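Local coordinates for protein glycerate dehydrogenase (Bacillus sp. 5mfcol3.1, PDB 6P2I) that probably reduces acyclic imino acids to amino acids with NADPH, as a member of the D-isomer-specific 2-hydroxyacid dehydrogenase family, at residues A[30-35]-A[50-55]; A[58-63]-A[81-86]; A[184-189]-A[212-217]; A[239-242]-A[246-249]; A[105-110]-A[158-163]. All coordinates share one frame; numbering follows the deposited sequence.

The five contacts illustrate how a two-domain dehydrogenase is knitted together locally, one neighbouring loop or helix at a time. Contacts 1 and 2 belong to the domain built on the five-stranded parallel sheet; their centres lie about 16 Å apart and they touch where Ile55 packs on Ile60. Contacts 3, 4 and 5 belong to the seven-stranded nucleotide-binding domain, with the centres of contacts 3 and 4 lying about 15 Å apart. Contact 1 holds Glu51 of the D-arginine pocket, whereas Ile186 of contact 3 comes within about 7 Å of NADP by its side chain. Contact 5, about 33 Å from contact 1 between centres, lies against the second subunit.

Contact 1 of 5, residues A[30-35]-A[50-55]; sequences YDFPNE and VEWTSI. With DAR (D-arginine), chain D.
An indole covered on its two faces by unlike groups marks this contact: Phe32 sets its ring edge on one face of Trp52, and the CG of Glu51, the preceding residue, lies against the opposite face. The pair is a T-shaped stack, with ring planes at 89° and 4.9 Å between the Phe32 centroid and that of the five-membered ring of Trp52. Phe32 CE1 does the touching, 3.5 Å from Trp52 CG. Beside the rings, Pro33 sets CG and CD against the hydroxyl of Thr53, CG lying 3.6 Å from OG1. A water links the same two residues, donating to Pro33 O at 2.9 Å and to Thr53 OG1 at 2.8 Å; Asp7 is a further partner of that hydroxyl.

Both segments lie in loops at the ends of strands of the five-stranded sheet. Lys8 O takes up the indole N-H, and His130 of the second subunit packs on Trp52. Glu51, its CG anti to the backbone N (chi1 177°), accepts a nearly straight bond from D-arginine, NH2 to OE1 at 2.9 Å; Thr10 and Tyr5 also hold the carboxylate. Opposite charges probably strengthen this grip, consistent with a pocket for a basic side chain.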
# COMPACT_ATOMS: atom_id res chain seq x y z
N TYR A 30 -10.57 -33.33 -5.77
CA TYR A 30 -9.42 -32.53 -5.33
C TYR A 30 -8.24 -32.72 -6.26
O TYR A 30 -7.13 -33.07 -5.85
CB TYR A 30 -9.07 -32.89 -3.89
CG TYR A 30 -10.17 -32.54 -2.92
CD1 TYR A 30 -11.21 -33.44 -2.64
CD2 TYR A 30 -10.19 -31.30 -2.29
CE1 TYR A 30 -12.22 -33.11 -1.75
CE2 TYR A 30 -11.20 -30.97 -1.41
CZ TYR A 30 -12.19 -31.87 -1.13
OH TYR A 30 -13.19 -31.51 -0.24
N ASP A 31 -8.46 -32.50 -7.55
CA ASP A 31 -7.43 -32.67 -8.56
C ASP A 31 -7.71 -31.70 -9.70
O ASP A 31 -8.69 -30.95 -9.67
CB ASP A 31 -7.35 -34.12 -9.05
CG ASP A 31 -8.64 -34.61 -9.69
OD1 ASP A 31 -9.50 -33.78 -10.06
OD2 ASP A 31 -8.80 -35.84 -9.85
N PHE A 32 -6.85 -31.73 -10.70
CA PHE A 32 -7.10 -31.04 -11.95
C PHE A 32 -7.44 -32.10 -12.98
O PHE A 32 -6.58 -32.93 -13.31
CB PHE A 32 -5.88 -30.23 -12.40
CG PHE A 32 -5.46 -29.19 -11.41
CD1 PHE A 32 -6.24 -28.08 -11.16
CD2 PHE A 32 -4.26 -29.33 -10.72
CE1 PHE A 32 -5.85 -27.12 -10.24
CE2 PHE A 32 -3.87 -28.38 -9.79
CZ PHE A 32 -4.66 -27.28 -9.55
N PRO A 33 -8.68 -32.16 -13.46
CA PRO A 33 -9.05 -33.24 -14.39
C PRO A 33 -8.38 -33.05 -15.74
O PRO A 33 -8.20 -31.93 -16.22
CB PRO A 33 -10.57 -33.12 -14.51
CG PRO A 33 -10.85 -31.67 -14.18
CD PRO A 33 -9.83 -31.29 -13.14
N ASN A 34 -8.01 -34.17 -16.36
CA ASN A 34 -7.70 -34.14 -17.78
C ASN A 34 -9.00 -33.90 -18.55
O ASN A 34 -10.10 -33.92 -17.98
CB ASN A 34 -6.98 -35.43 -18.21
CG ASN A 34 -7.82 -36.70 -18.05
OD1 ASN A 34 -9.00 -36.73 -18.40
ND2 ASN A 34 -7.20 -37.77 -17.55
N GLU A 35 -8.89 -33.62 -19.86
CA GLU A 35 -10.07 -33.21 -20.61
C GLU A 35 -11.17 -34.28 -20.57
O GLU A 35 -12.36 -33.95 -20.48
CB GLU A 35 -9.70 -32.89 -22.06
CG GLU A 35 -10.91 -32.46 -22.88
CD GLU A 35 -10.54 -32.03 -24.27
OE1 GLU A 35 -9.68 -31.14 -24.42
OE2 GLU A 35 -11.13 -32.58 -25.23
N VAL A 50 -16.96 -25.03 -11.11
CA VAL A 50 -15.64 -25.11 -11.73
C VAL A 50 -14.78 -23.96 -11.23
O VAL A 50 -15.27 -22.84 -11.00
CB VAL A 50 -15.75 -25.10 -13.27
CG1 VAL A 50 -16.38 -23.80 -13.77
CG2 VAL A 50 -14.40 -25.35 -13.91
N GLU A 51 -13.49 -24.24 -11.03
CA GLU A 51 -12.53 -23.21 -10.59
C GLU A 51 -11.36 -23.02 -11.54
O GLU A 51 -10.88 -21.89 -11.71
CB GLU A 51 -11.99 -23.55 -9.19
CG GLU A 51 -10.93 -22.54 -8.72
CD GLU A 51 -10.61 -22.60 -7.25
OE1 GLU A 51 -9.65 -21.92 -6.83
OE2 GLU A 51 -11.30 -23.31 -6.50
N TRP A 52 -10.89 -24.10 -12.18
CA TRP A 52 -9.64 -24.08 -12.92
C TRP A 52 -9.75 -24.54 -14.36
O TRP A 52 -8.87 -24.20 -15.17
CB TRP A 52 -8.60 -24.99 -12.25
CG TRP A 52 -8.34 -24.71 -10.82
CD1 TRP A 52 -8.92 -25.32 -9.73
CD2 TRP A 52 -7.44 -23.73 -10.29
NE1 TRP A 52 -8.41 -24.79 -8.57
CE2 TRP A 52 -7.51 -23.80 -8.89
CE3 TRP A 52 -6.59 -22.79 -10.89
CZ2 TRP A 52 -6.75 -22.97 -8.06
CZ3 TRP A 52 -5.83 -21.97 -10.07
CH2 TRP A 52 -5.91 -22.07 -8.67
N THR A 53 -10.76 -25.31 -14.71
CA THR A 53 -10.73 -26.11 -15.92
C THR A 53 -11.37 -25.36 -17.07
O THR A 53 -12.52 -24.93 -16.97
CB THR A 53 -11.43 -27.44 -15.68
OG1 THR A 53 -10.75 -28.11 -14.61
CG2 THR A 53 -11.41 -28.32 -16.93
N SER A 54 -10.64 -25.24 -18.17
CA SER A 54 -11.20 -24.70 -19.40
C SER A 54 -12.31 -25.60 -19.91
O SER A 54 -12.16 -26.83 -19.95
CB SER A 54 -10.12 -24.54 -20.46
OG SER A 54 -9.27 -23.46 -20.12
N ILE A 55 -13.42 -25.00 -20.30
CA ILE A 55 -14.55 -25.74 -20.87
C ILE A 55 -14.81 -25.15 -22.25
O ILE A 55 -15.35 -24.05 -22.38
CB ILE A 55 -15.80 -25.69 -19.97
CG1 ILE A 55 -15.48 -26.35 -18.63
CG2 ILE A 55 -16.97 -26.38 -20.66
CD1 ILE A 55 -16.60 -26.29 -17.59
N DAR D . -9.57 -14.84 -11.40
CA DAR D . -10.19 -14.25 -10.21
CB DAR D . -9.69 -14.93 -8.92
CG DAR D . -10.05 -16.42 -8.84
CD DAR D . -9.92 -16.95 -7.41
NE DAR D . -10.36 -18.33 -7.20
CZ DAR D . -11.35 -18.61 -6.36
NH1 DAR D . -12.26 -17.68 -6.05
NH2 DAR D . -11.46 -19.83 -5.82
C DAR D . -11.70 -14.27 -10.34
O DAR D . -12.45 -14.36 -9.35
OXT DAR D . -12.17 -14.18 -11.47
O HOH W 1 -8.19 -29.26 -15.01

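Contact 2 of 5, residues A[58-63]-A[81-86]; sequences EMIEKI and VNSLKD
Ile60 meets Ser83 and Leu84 in a close van der Waals seam between helix 57-60 and helix 81-86, and the tight part of the contact is confined to these three buried residues. Ile60 CD1 comes to 3.7 Å from Leu84 CG, while its CG1 lies the same 3.7 Å from Leu84 CD2, the two side chains crossing at about a right angle. Ser83 supplies the other half of the seat. The hydroxyl, turned away from the Ser83 backbone N (chi1 177°), lies 3.6 Å from both CG2 and CD1 of Ile60, leaning on the fork of the isoleucine.

The outer side is quite different: Glu58, Glu61, Asn82, Lys85 and Asp86 are exposed and make no close contact across the seam. Ile55 and Asn87 also touch Ile60, so the seam continues into neighbouring loops of the domain built on the five-stranded parallel sheet. Between the two segments the join therefore rests on van der Waals contact with one branched residue, and its hold is probably governed by shape and burial rather than by charge.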
# COMPACT_ATOMS: atom_id res chain seq x y z
N GLU A 58 -15.74 -27.60 -28.07
CA GLU A 58 -15.55 -29.00 -28.44
C GLU A 58 -15.94 -29.93 -27.29
O GLU A 58 -16.51 -31.01 -27.52
CB GLU A 58 -14.10 -29.24 -28.85
CG GLU A 58 -13.69 -28.57 -30.16
CD GLU A 58 -13.53 -27.05 -30.04
OE1 GLU A 58 -13.64 -26.37 -31.08
OE2 GLU A 58 -13.30 -26.54 -28.92
N MET A 59 -15.63 -29.53 -26.05
CA MET A 59 -16.04 -30.28 -24.87
C MET A 59 -17.55 -30.23 -24.67
O MET A 59 -18.18 -31.25 -24.36
CB MET A 59 -15.34 -29.74 -23.62
CG MET A 59 -13.86 -30.03 -23.56
SD MET A 59 -13.01 -29.02 -22.35
CE MET A 59 -13.73 -29.64 -20.83
N ILE A 60 -18.14 -29.04 -24.81
CA ILE A 60 -19.57 -28.87 -24.52
C ILE A 60 -20.42 -29.69 -25.48
O ILE A 60 -21.47 -30.22 -25.09
CB ILE A 60 -19.92 -27.37 -24.56
CG1 ILE A 60 -19.20 -26.63 -23.42
CG2 ILE A 60 -21.42 -27.14 -24.47
CD1 ILE A 60 -18.91 -25.18 -23.71
N GLU A 61 -19.98 -29.83 -26.73
CA GLU A 61 -20.72 -30.66 -27.67
C GLU A 61 -20.78 -32.12 -27.23
O GLU A 61 -21.69 -32.84 -27.64
CB GLU A 61 -20.10 -30.53 -29.06
CG GLU A 61 -20.07 -29.10 -29.56
CD GLU A 61 -19.61 -28.96 -31.00
OE1 GLU A 61 -18.67 -29.68 -31.40
OE2 GLU A 61 -20.19 -28.13 -31.73
N LYS A 62 -19.84 -32.56 -26.39
CA LYS A 62 -19.81 -33.93 -25.90
C LYS A 62 -20.48 -34.10 -24.54
O LYS A 62 -20.56 -35.23 -24.04
CB LYS A 62 -18.36 -34.42 -25.82
CG LYS A 62 -17.66 -34.49 -27.18
CD LYS A 62 -16.15 -34.67 -27.02
CE LYS A 62 -15.46 -34.69 -28.38
NZ LYS A 62 -13.98 -34.68 -28.25
N ILE A 63 -20.96 -33.03 -23.95
CA ILE A 63 -21.56 -33.06 -22.62
C ILE A 63 -23.03 -33.41 -22.72
O ILE A 63 -23.73 -32.97 -23.64
CB ILE A 63 -21.35 -31.70 -21.91
CG1 ILE A 63 -19.88 -31.52 -21.56
CG2 ILE A 63 -22.23 -31.58 -20.66
CD1 ILE A 63 -19.55 -30.16 -20.96
N VAL A 81 -19.08 -19.49 -22.83
CA VAL A 81 -20.44 -19.25 -22.36
C VAL A 81 -21.43 -19.27 -23.52
O VAL A 81 -22.56 -19.76 -23.38
CB VAL A 81 -20.51 -17.92 -21.58
CG1 VAL A 81 -19.80 -18.06 -20.26
CG2 VAL A 81 -19.90 -16.78 -22.40
N ASN A 82 -21.03 -18.75 -24.68
CA ASN A 82 -21.92 -18.79 -25.84
C ASN A 82 -22.24 -20.22 -26.24
O ASN A 82 -23.38 -20.54 -26.59
CB ASN A 82 -21.30 -18.03 -27.01
CG ASN A 82 -21.18 -16.55 -26.73
OD1 ASN A 82 -22.09 -15.93 -26.18
ND2 ASN A 82 -20.05 -15.97 -27.11
N SER A 83 -21.25 -21.11 -26.18
CA SER A 83 -21.50 -22.51 -26.53
C SER A 83 -22.40 -23.18 -25.49
O SER A 83 -23.25 -24.00 -25.84
CB SER A 83 -20.19 -23.28 -26.66
OG SER A 83 -20.43 -24.65 -26.93
N LEU A 84 -22.22 -22.84 -24.21
CA LEU A 84 -23.14 -23.35 -23.19
C LEU A 84 -24.56 -22.86 -23.45
O LEU A 84 -25.52 -23.63 -23.32
CB LEU A 84 -22.67 -22.93 -21.80
CG LEU A 84 -21.35 -23.58 -21.37
CD1 LEU A 84 -20.78 -22.85 -20.19
CD2 LEU A 84 -21.57 -25.03 -21.01
N LYS A 85 -24.72 -21.58 -23.80
CA LYS A 85 -26.04 -21.06 -24.15
C LYS A 85 -26.64 -21.84 -25.31
O LYS A 85 -27.81 -22.23 -25.27
CB LYS A 85 -25.94 -19.58 -24.50
CG LYS A 85 -27.28 -18.90 -24.77
CD LYS A 85 -28.16 -18.90 -23.53
CE LYS A 85 -29.40 -18.02 -23.71
NZ LYS A 85 -30.17 -18.36 -24.94
N ASP A 86 -25.84 -22.10 -26.35
CA ASP A 86 -26.31 -22.84 -27.51
C ASP A 86 -26.69 -24.28 -27.18
O ASP A 86 -27.43 -24.91 -27.95
CB ASP A 86 -25.25 -22.83 -28.61
CG ASP A 86 -25.20 -21.51 -29.36
OD1 ASP A 86 -26.23 -20.80 -29.39
OD2 ASP A 86 -24.14 -21.19 -29.94

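Contact 3 of 5, residues A[184-189]-A[212-217]; sequences VDITEL and EKLLSL
Ile186 and Thr187, at the start of helix 186-192, meet Leu214 and Leu217 in the Rossmann-type nucleotide-binding domain, where this helix and helix 212-215 lie side by side. Ile186 can be followed outward from CB. The first branch, CG2, sits 4.1 Å from Leu214 CD1 and only slightly farther from Leu214 CD2. Ile186 CG1 comes to 4.0 Å from Leu214 CD1, and Ile186 CD1 lies 4.2 Å from the same Leu214 CD1. Three of its carbons thus gather at the end of Leu214.

CG1 is set anti to the backbone N (chi1 -170°), which leaves CG2 between N and the carbonyl carbon and turns both branches to the leucine. Beyond the contact, Ile186 also packs on Ile148 and Leu171 of the sheet. Shortening it to an alanine would probably open a gap beside Leu214 CD1, leaving the end of Leu214 freer to turn and weakening the link to the strands.

Thr187 extends the seam along the surface, its two branches dividing the work: OG1 faces Leu214 CD2, and CG2 faces Leu217 CD1. The helix that carries both residues is started by Asp185, an N-cap whose carboxylate OD1 accepts from Glu188 N at 3.0 Å, with an N-H...O angle of 167°.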
# COMPACT_ATOMS: atom_id res chain seq x y z
N VAL A 184 -14.05 9.03 -19.75
CA VAL A 184 -13.27 9.50 -20.88
C VAL A 184 -13.02 8.32 -21.82
O VAL A 184 -13.27 7.17 -21.46
CB VAL A 184 -11.92 10.11 -20.43
CG1 VAL A 184 -12.16 11.27 -19.46
CG2 VAL A 184 -11.08 9.03 -19.76
N ASP A 185 -12.52 8.61 -23.02
CA ASP A 185 -12.08 7.51 -23.87
C ASP A 185 -10.67 7.06 -23.47
O ASP A 185 -10.00 7.68 -22.64
CB ASP A 185 -12.19 7.89 -25.36
CG ASP A 185 -11.11 8.87 -25.84
OD1 ASP A 185 -10.26 9.34 -25.07
OD2 ASP A 185 -11.13 9.19 -27.05
N ILE A 186 -10.23 5.93 -24.04
CA ILE A 186 -9.02 5.28 -23.53
C ILE A 186 -7.78 6.09 -23.87
O ILE A 186 -6.80 6.08 -23.10
CB ILE A 186 -8.92 3.83 -24.06
CG1 ILE A 186 -7.80 3.07 -23.35
CG2 ILE A 186 -8.71 3.80 -25.58
CD1 ILE A 186 -8.11 1.59 -23.14
N THR A 187 -7.79 6.81 -24.99
CA THR A 187 -6.65 7.64 -25.35
C THR A 187 -6.44 8.74 -24.31
O THR A 187 -5.33 8.94 -23.81
CB THR A 187 -6.85 8.24 -26.74
OG1 THR A 187 -6.85 7.20 -27.72
CG2 THR A 187 -5.75 9.24 -27.07
N GLU A 188 -7.51 9.46 -23.97
CA GLU A 188 -7.39 10.46 -22.91
C GLU A 188 -7.02 9.82 -21.59
O GLU A 188 -6.20 10.38 -20.84
CB GLU A 188 -8.69 11.25 -22.76
CG GLU A 188 -8.55 12.36 -21.73
CD GLU A 188 -9.75 13.27 -21.65
OE1 GLU A 188 -10.74 13.02 -22.37
OE2 GLU A 188 -9.70 14.24 -20.87
N LEU A 189 -7.59 8.66 -21.27
CA LEU A 189 -7.23 8.02 -20.01
C LEU A 189 -5.73 7.74 -19.95
O LEU A 189 -5.08 8.02 -18.93
CB LEU A 189 -8.01 6.72 -19.83
CG LEU A 189 -7.92 6.07 -18.44
CD1 LEU A 189 -9.23 5.35 -18.14
CD2 LEU A 189 -6.72 5.10 -18.30
N GLU A 212 0.56 -1.40 -27.93
CA GLU A 212 1.84 -0.68 -27.90
C GLU A 212 1.62 0.82 -28.06
O GLU A 212 2.24 1.62 -27.36
CB GLU A 212 2.78 -1.21 -28.99
CG GLU A 212 4.13 -0.50 -29.02
CD GLU A 212 5.04 -1.02 -30.11
OE1 GLU A 212 4.67 -1.98 -30.80
OE2 GLU A 212 6.14 -0.45 -30.27
N LYS A 213 0.74 1.21 -28.99
CA LYS A 213 0.47 2.63 -29.21
C LYS A 213 -0.09 3.29 -27.96
O LYS A 213 0.38 4.35 -27.54
CB LYS A 213 -0.50 2.80 -30.39
CG LYS A 213 -0.74 4.24 -30.80
N LEU A 214 -1.10 2.67 -27.35
CA LEU A 214 -1.70 3.26 -26.15
C LEU A 214 -0.70 3.33 -25.01
O LEU A 214 -0.66 4.32 -24.27
CB LEU A 214 -2.93 2.45 -25.73
CG LEU A 214 -4.16 2.68 -26.60
CD1 LEU A 214 -5.28 1.71 -26.21
CD2 LEU A 214 -4.63 4.13 -26.50
N LEU A 215 0.11 2.28 -24.84
CA LEU A 215 1.13 2.30 -23.79
C LEU A 215 2.13 3.43 -24.01
O LEU A 215 2.67 3.98 -23.04
CB LEU A 215 1.84 0.95 -23.73
CG LEU A 215 1.03 -0.23 -23.19
CD1 LEU A 215 1.71 -1.53 -23.55
CD2 LEU A 215 0.85 -0.11 -21.67
N SER A 216 2.40 3.79 -25.26
CA SER A 216 3.37 4.85 -25.52
C SER A 216 2.86 6.22 -25.11
O SER A 216 3.64 7.17 -25.10
CB SER A 216 3.75 4.87 -27.00
OG SER A 216 2.71 5.45 -27.78
N LEU A 217 1.57 6.35 -24.79
CA LEU A 217 1.01 7.63 -24.38
C LEU A 217 1.16 7.91 -22.89
O LEU A 217 0.91 9.04 -22.47
CB LEU A 217 -0.47 7.71 -24.77
CG LEU A 217 -0.82 7.45 -26.23
CD1 LEU A 217 -2.32 7.36 -26.38
CD2 LEU A 217 -0.25 8.53 -27.13

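Contact 4 of 5, residues A[239-242]-A[246-249]; sequences YSVL and RIRG
Val241 lays its CG1 methyl against Ile247, 3.8 Å from CG1 and 3.9 Å from CG2 of the isoleucine. The contact belongs to the helix-to-strand half of a beta-alpha-beta crossover in the Rossmann-type domain, in which helix 235-243 connects strands 223-226 and 249-252 of one parallel sheet. Leu242 closes the inner side. Its CD2 reaches Ile247 CD1 at 3.9 Å and also rests on the backbone of Gly249, 3.8 Å from CA, where the glycine presents main chain alone.

Ile247 thus touches two successive helix residues, Val241 by CG1 and CG2 and Leu242 by CD1. CG1 stands between its own N and carbonyl carbon (chi1 63°), a placement that carries this branch to the helix, while Met218 also touches the side chain. With an alanine here, Val241 CG1 and Leu242 CD2 would probably lose their shared apolar partner, and a gap would open between the helix and the strand's approach.

Arg246, by contrast, contributes mainly its base: CB lies 4.0 Å from Val241 CG1, while the guanidinium end bends away. Its backbone supplies the hydrogen bond of the turn, Arg246 N to Val241 O, 2.9 Å long with an N-H...O angle of 163°.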
# COMPACT_ATOMS: atom_id res chain seq x y z
N TYR A 239 6.91 -4.76 -21.48
CA TYR A 239 8.28 -5.03 -21.08
C TYR A 239 9.22 -3.95 -21.59
O TYR A 239 10.06 -3.44 -20.84
CB TYR A 239 8.73 -6.41 -21.59
CG TYR A 239 10.21 -6.62 -21.35
CD1 TYR A 239 10.69 -6.86 -20.06
CD2 TYR A 239 11.12 -6.52 -22.38
CE1 TYR A 239 12.04 -7.03 -19.83
CE2 TYR A 239 12.48 -6.69 -22.16
CZ TYR A 239 12.93 -6.94 -20.88
OH TYR A 239 14.28 -7.11 -20.65
N SER A 240 9.09 -3.58 -22.87
CA SER A 240 9.95 -2.55 -23.44
C SER A 240 9.75 -1.21 -22.75
O SER A 240 10.72 -0.48 -22.50
CB SER A 240 9.70 -2.41 -24.95
OG SER A 240 10.08 -3.60 -25.63
N VAL A 241 8.50 -0.87 -22.43
CA VAL A 241 8.22 0.38 -21.73
C VAL A 241 8.93 0.41 -20.38
O VAL A 241 9.61 1.39 -20.03
CB VAL A 241 6.70 0.58 -21.58
CG1 VAL A 241 6.40 1.61 -20.51
CG2 VAL A 241 6.10 1.00 -22.90
N LEU A 242 8.82 -0.68 -19.62
CA LEU A 242 9.45 -0.74 -18.31
C LEU A 242 10.97 -0.85 -18.42
O LEU A 242 11.70 -0.17 -17.69
CB LEU A 242 8.88 -1.91 -17.51
CG LEU A 242 7.41 -1.76 -17.11
CD1 LEU A 242 6.77 -3.13 -16.97
CD2 LEU A 242 7.27 -0.99 -15.81
N ARG A 246 10.32 4.11 -19.31
CA ARG A 246 9.42 5.10 -19.89
C ARG A 246 8.22 5.40 -18.99
O ARG A 246 7.51 6.38 -19.25
CB ARG A 246 8.94 4.63 -21.27
CG ARG A 246 9.99 4.77 -22.36
CD ARG A 246 10.09 6.21 -22.83
NE ARG A 246 8.90 6.64 -23.58
CZ ARG A 246 8.11 7.65 -23.22
NH1 ARG A 246 7.05 7.96 -23.96
NH2 ARG A 246 8.36 8.35 -22.12
N ILE A 247 7.98 4.59 -17.95
CA ILE A 247 7.06 4.90 -16.86
C ILE A 247 7.77 4.59 -15.55
O ILE A 247 8.89 4.10 -15.53
CB ILE A 247 5.72 4.13 -16.96
CG1 ILE A 247 5.95 2.63 -16.84
CG2 ILE A 247 5.00 4.49 -18.24
CD1 ILE A 247 4.66 1.84 -16.63
N ARG A 248 7.09 4.89 -14.43
CA ARG A 248 7.72 4.67 -13.13
C ARG A 248 7.78 3.18 -12.78
O ARG A 248 8.81 2.70 -12.30
CB ARG A 248 6.97 5.43 -12.03
CG ARG A 248 7.47 5.09 -10.64
CD ARG A 248 6.77 5.93 -9.59
NE ARG A 248 7.04 7.35 -9.81
CZ ARG A 248 6.18 8.32 -9.55
NH1 ARG A 248 4.99 8.03 -9.05
NH2 ARG A 248 6.52 9.58 -9.78
N GLY A 249 6.69 2.46 -12.99
CA GLY A 249 6.70 1.03 -12.69
C GLY A 249 5.33 0.43 -12.90
O GLY A 249 4.37 1.10 -13.29

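Contact 5 of 5, residues A[105-110]-A[158-163]; sequences HVFALL and AEIANA
Phe107 and Ile160 are brought together by their first torsions: the phenyl CG stands anti to the carbonyl carbon (chi1 -73°), and Ile160 sends CG2 anti to its backbone N, which puts this methyl over the ring. The result is a CH-pi contact between two helices of the Rossmann-type domain, helix 99-114 and helix 152-163. Ile160 CG2 lies 3.6 Å from the centroid of the Phe107 ring, 23° off its normal, displaced a little toward the CE1 and CZ rim.

Ala161 completes the contact, its CB lying 4.2 Å from Phe107 CZ. Its small size is consistent with the close approach of the ring to the helix backbone, Phe107 CZ lying 3.8 Å from Ala161 N. The second subunit adds to the same cluster: Phe111 of that subunit packs on Phe107, and Phe164 of that subunit packs on Ile160. A buried pair inside one chain is thereby continuous with the dimer interface. The shortest approach is Phe107 CE1 to Ile160 CG2, at 3.4 Å.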
# COMPACT_ATOMS: atom_id res chain seq x y z
N HIS A 105 -5.88 -4.54 -2.85
CA HIS A 105 -4.64 -4.97 -3.46
C HIS A 105 -4.13 -3.97 -4.48
O HIS A 105 -2.91 -3.85 -4.67
CB HIS A 105 -4.84 -6.33 -4.14
CG HIS A 105 -3.58 -7.09 -4.35
ND1 HIS A 105 -2.96 -7.78 -3.33
CD2 HIS A 105 -2.84 -7.32 -5.46
CE1 HIS A 105 -1.89 -8.40 -3.81
NE2 HIS A 105 -1.80 -8.13 -5.10
N VAL A 106 -5.03 -3.27 -5.17
CA VAL A 106 -4.58 -2.23 -6.09
C VAL A 106 -3.71 -1.22 -5.35
O VAL A 106 -2.65 -0.81 -5.83
CB VAL A 106 -5.79 -1.54 -6.76
CG1 VAL A 106 -5.35 -0.27 -7.49
CG2 VAL A 106 -6.51 -2.49 -7.72
N PHE A 107 -4.15 -0.81 -4.16
CA PHE A 107 -3.38 0.15 -3.39
C PHE A 107 -2.14 -0.48 -2.78
O PHE A 107 -1.10 0.17 -2.70
CB PHE A 107 -4.27 0.82 -2.34
CG PHE A 107 -5.24 1.79 -2.94
CD1 PHE A 107 -6.45 1.35 -3.46
CD2 PHE A 107 -4.89 3.12 -3.06
CE1 PHE A 107 -7.32 2.24 -4.05
CE2 PHE A 107 -5.76 4.02 -3.65
CZ PHE A 107 -6.97 3.59 -4.14
N ALA A 108 -2.21 -1.76 -2.39
CA ALA A 108 -1.01 -2.47 -1.96
C ALA A 108 0.05 -2.43 -3.05
O ALA A 108 1.22 -2.09 -2.79
CB ALA A 108 -1.35 -3.92 -1.60
N LEU A 109 -0.33 -2.75 -4.29
CA LEU A 109 0.63 -2.74 -5.39
C LEU A 109 1.11 -1.33 -5.71
O LEU A 109 2.30 -1.12 -5.93
CB LEU A 109 -0.00 -3.36 -6.63
CG LEU A 109 -0.20 -4.87 -6.56
CD1 LEU A 109 -1.04 -5.32 -7.76
CD2 LEU A 109 1.15 -5.59 -6.53
N LEU A 110 0.18 -0.37 -5.76
CA LEU A 110 0.53 1.01 -6.09
C LEU A 110 1.56 1.55 -5.11
O LEU A 110 2.56 2.15 -5.52
CB LEU A 110 -0.73 1.87 -6.09
CG LEU A 110 -0.57 3.40 -6.15
CD1 LEU A 110 0.19 3.84 -7.39
CD2 LEU A 110 -1.95 4.06 -6.10
N ALA A 158 -12.52 3.20 -6.99
CA ALA A 158 -12.86 4.63 -7.03
C ALA A 158 -13.25 5.16 -5.66
O ALA A 158 -12.89 6.29 -5.30
CB ALA A 158 -13.99 4.87 -8.04
N GLU A 159 -13.99 4.37 -4.88
CA GLU A 159 -14.39 4.83 -3.55
C GLU A 159 -13.17 5.09 -2.68
O GLU A 159 -13.10 6.12 -1.99
CB GLU A 159 -15.29 3.80 -2.86
CG GLU A 159 -16.63 3.57 -3.48
CD GLU A 159 -17.42 2.57 -2.67
OE1 GLU A 159 -17.52 2.75 -1.43
OE2 GLU A 159 -17.91 1.58 -3.25
N ILE A 160 -12.23 4.16 -2.68
CA ILE A 160 -11.00 4.34 -1.91
C ILE A 160 -10.22 5.53 -2.44
O ILE A 160 -9.71 6.35 -1.67
CB ILE A 160 -10.15 3.06 -1.93
CG1 ILE A 160 -10.91 1.90 -1.27
CG2 ILE A 160 -8.83 3.30 -1.23
CD1 ILE A 160 -10.23 0.58 -1.47
N ALA A 161 -10.11 5.64 -3.77
CA ALA A 161 -9.38 6.76 -4.36
C ALA A 161 -10.02 8.10 -4.02
O ALA A 161 -9.32 9.05 -3.66
CB ALA A 161 -9.30 6.59 -5.88
N ASN A 162 -11.35 8.19 -4.14
CA ASN A 162 -12.01 9.49 -4.00
C ASN A 162 -11.87 10.02 -2.58
O ASN A 162 -11.89 11.24 -2.36
CB ASN A 162 -13.50 9.39 -4.38
CG ASN A 162 -13.77 9.79 -5.83
OD1 ASN A 162 -13.28 10.82 -6.31
ND2 ASN A 162 -14.56 8.98 -6.53
N ALA A 163 -11.68 9.13 -1.62
CA ALA A 163 -11.48 9.52 -0.23
C ALA A 163 -10.01 9.58 0.17
O ALA A 163 -9.70 10.14 1.22
CB ALA A 163 -12.27 8.58 0.68